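Local coordinates for protein ATP:cob(I)alamin adenosyltransferase (Salmonella enterica subsp. enterica serovar Livingstone, PDB 5CX7) that as a full-length enzyme converts cob(I)alamin to adenosylcobalamin, the cofactor of propanediol dehydratase, and binds heme through its C-terminal domain, at residues 33-38 and 120-125. Sequence-based numbering, arbitrary orientation.
Sequences VPVVVS and LGISGG
Val33 reaches the turn that follows strand 115-123 with one methyl, CG2, which lies 3.6 Å from Gly125 CA and equally near Gly124 O. At Pro34 direct backbone bonds are replaced by a water, which donates to Pro34 O and to Gly124 O (2.6 Å). Gly124, at a positive phi of 140°, brings its CA to 3.8 Å from Pro34 O. Val35 presses CB to 3.2 Å from Ser123 O, and its branches meet Ile122 CG2 at an oblique crossing. Regular antiparallel pairing starts at Val36, whose N and O both bond to Ser123; the N-H points almost straight at Ser123 O (2.9 Å, 162° at the hydrogen). Val36 and Ser123 turn their side chains to the face covered by helix 59-72, where Ser123 OG bonds to Ser59 OG and to a bound glycerol. Val37 and Ile122, a non-hydrogen-bonded pair, face helices 14-31 and 127-139. Their side chains run alongside each other: Ile122 CG1 sits anti to the carbonyl carbon and beside the backbone N, and chi2 of -65° then turns CD1 to 3.9 Å from Val37 CG2, while Val37 CG1 also touches Leu120 CD1. Ser38 extends the pairing through two bonds with Gly121, Gly121 N to Ser38 O being 2.8 Å, and Leu120 CA-H adds a contact to the same carbonyl. Strands 36-41 and 115-123 are the two central strands of a four-stranded antiparallel sheet in order 2-1-4-3, with 46-51 and 107-112 outside them. Helices on both faces bury this centre, an arrangement consistent with the HbpS-like fold; in this chain helix 14-31 also carries His18, which lines the heme pocket and is probably the axial ligand of the iron.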
# COMPACT_ATOMS: atom_id res chain seq x y z
N VAL E 33 1.57 -22.41 24.93
CA VAL E 33 1.64 -21.85 23.60
C VAL E 33 1.78 -20.33 23.73
O VAL E 33 1.00 -19.70 24.43
CB VAL E 33 0.50 -22.29 22.69
CG1 VAL E 33 -0.84 -22.04 23.31
CG2 VAL E 33 0.59 -21.62 21.33
N PRO E 34 2.84 -19.77 23.18
CA PRO E 34 2.95 -18.32 23.21
C PRO E 34 2.04 -17.63 22.20
O PRO E 34 2.00 -18.04 21.05
CB PRO E 34 4.42 -18.08 22.86
CG PRO E 34 4.87 -19.26 22.10
CD PRO E 34 3.98 -20.41 22.46
N VAL E 35 1.31 -16.62 22.66
CA VAL E 35 0.37 -15.90 21.81
C VAL E 35 0.62 -14.41 21.83
O VAL E 35 1.33 -13.87 22.69
CB VAL E 35 -1.11 -16.20 22.15
CG1 VAL E 35 -1.41 -17.69 21.98
CG2 VAL E 35 -1.49 -15.72 23.56
N VAL E 36 -0.04 -13.73 20.87
CA VAL E 36 -0.25 -12.37 20.94
C VAL E 36 -1.73 -12.13 21.32
O VAL E 36 -2.62 -12.78 20.81
CB VAL E 36 0.03 -11.65 19.55
CG1 VAL E 36 -0.33 -10.16 19.60
CG2 VAL E 36 1.45 -11.82 19.14
N VAL E 37 -1.93 -11.16 22.22
CA VAL E 37 -3.25 -10.75 22.75
C VAL E 37 -3.50 -9.36 22.33
O VAL E 37 -2.61 -8.51 22.45
CB VAL E 37 -3.28 -10.71 24.32
CG1 VAL E 37 -4.63 -10.31 24.84
CG2 VAL E 37 -2.84 -12.03 24.89
N SER E 38 -4.66 -9.11 21.79
CA SER E 38 -4.98 -7.81 21.35
C SER E 38 -6.39 -7.47 21.75
O SER E 38 -7.30 -8.26 21.61
CB SER E 38 -4.83 -7.68 19.80
OG SER E 38 -5.39 -6.42 19.34
N LEU E 120 -11.73 -8.68 21.34
CA LEU E 120 -10.52 -9.38 21.80
C LEU E 120 -10.07 -10.32 20.71
O LEU E 120 -10.86 -11.07 20.17
CB LEU E 120 -10.82 -10.18 23.10
CG LEU E 120 -9.75 -11.15 23.56
CD1 LEU E 120 -8.63 -10.40 24.17
CD2 LEU E 120 -10.32 -12.17 24.56
N GLY E 121 -8.78 -10.37 20.48
CA GLY E 121 -8.18 -11.26 19.53
C GLY E 121 -6.94 -11.96 20.01
O GLY E 121 -6.09 -11.37 20.67
N ILE E 122 -6.87 -13.26 19.72
CA ILE E 122 -5.76 -14.11 20.11
C ILE E 122 -5.24 -14.84 18.90
O ILE E 122 -6.01 -15.37 18.12
CB ILE E 122 -6.20 -15.24 21.11
CG1 ILE E 122 -6.89 -14.62 22.37
CG2 ILE E 122 -5.01 -16.07 21.49
CD1 ILE E 122 -5.97 -13.74 23.25
N SER E 123 -3.92 -14.88 18.77
CA SER E 123 -3.31 -15.64 17.76
C SER E 123 -2.00 -16.19 18.24
O SER E 123 -1.26 -15.56 19.00
CB SER E 123 -3.04 -14.78 16.45
OG SER E 123 -2.46 -15.62 15.44
N GLY E 124 -1.65 -17.35 17.72
CA GLY E 124 -0.38 -18.01 18.06
C GLY E 124 -0.44 -19.49 18.24
O GLY E 124 0.57 -20.21 18.03
N GLY E 125 -1.61 -19.99 18.59
CA GLY E 125 -1.84 -21.43 18.65
C GLY E 125 -2.65 -21.95 17.49
O GLY E 125 -2.66 -21.37 16.39
O HOH W 1 2.91 -19.22 18.75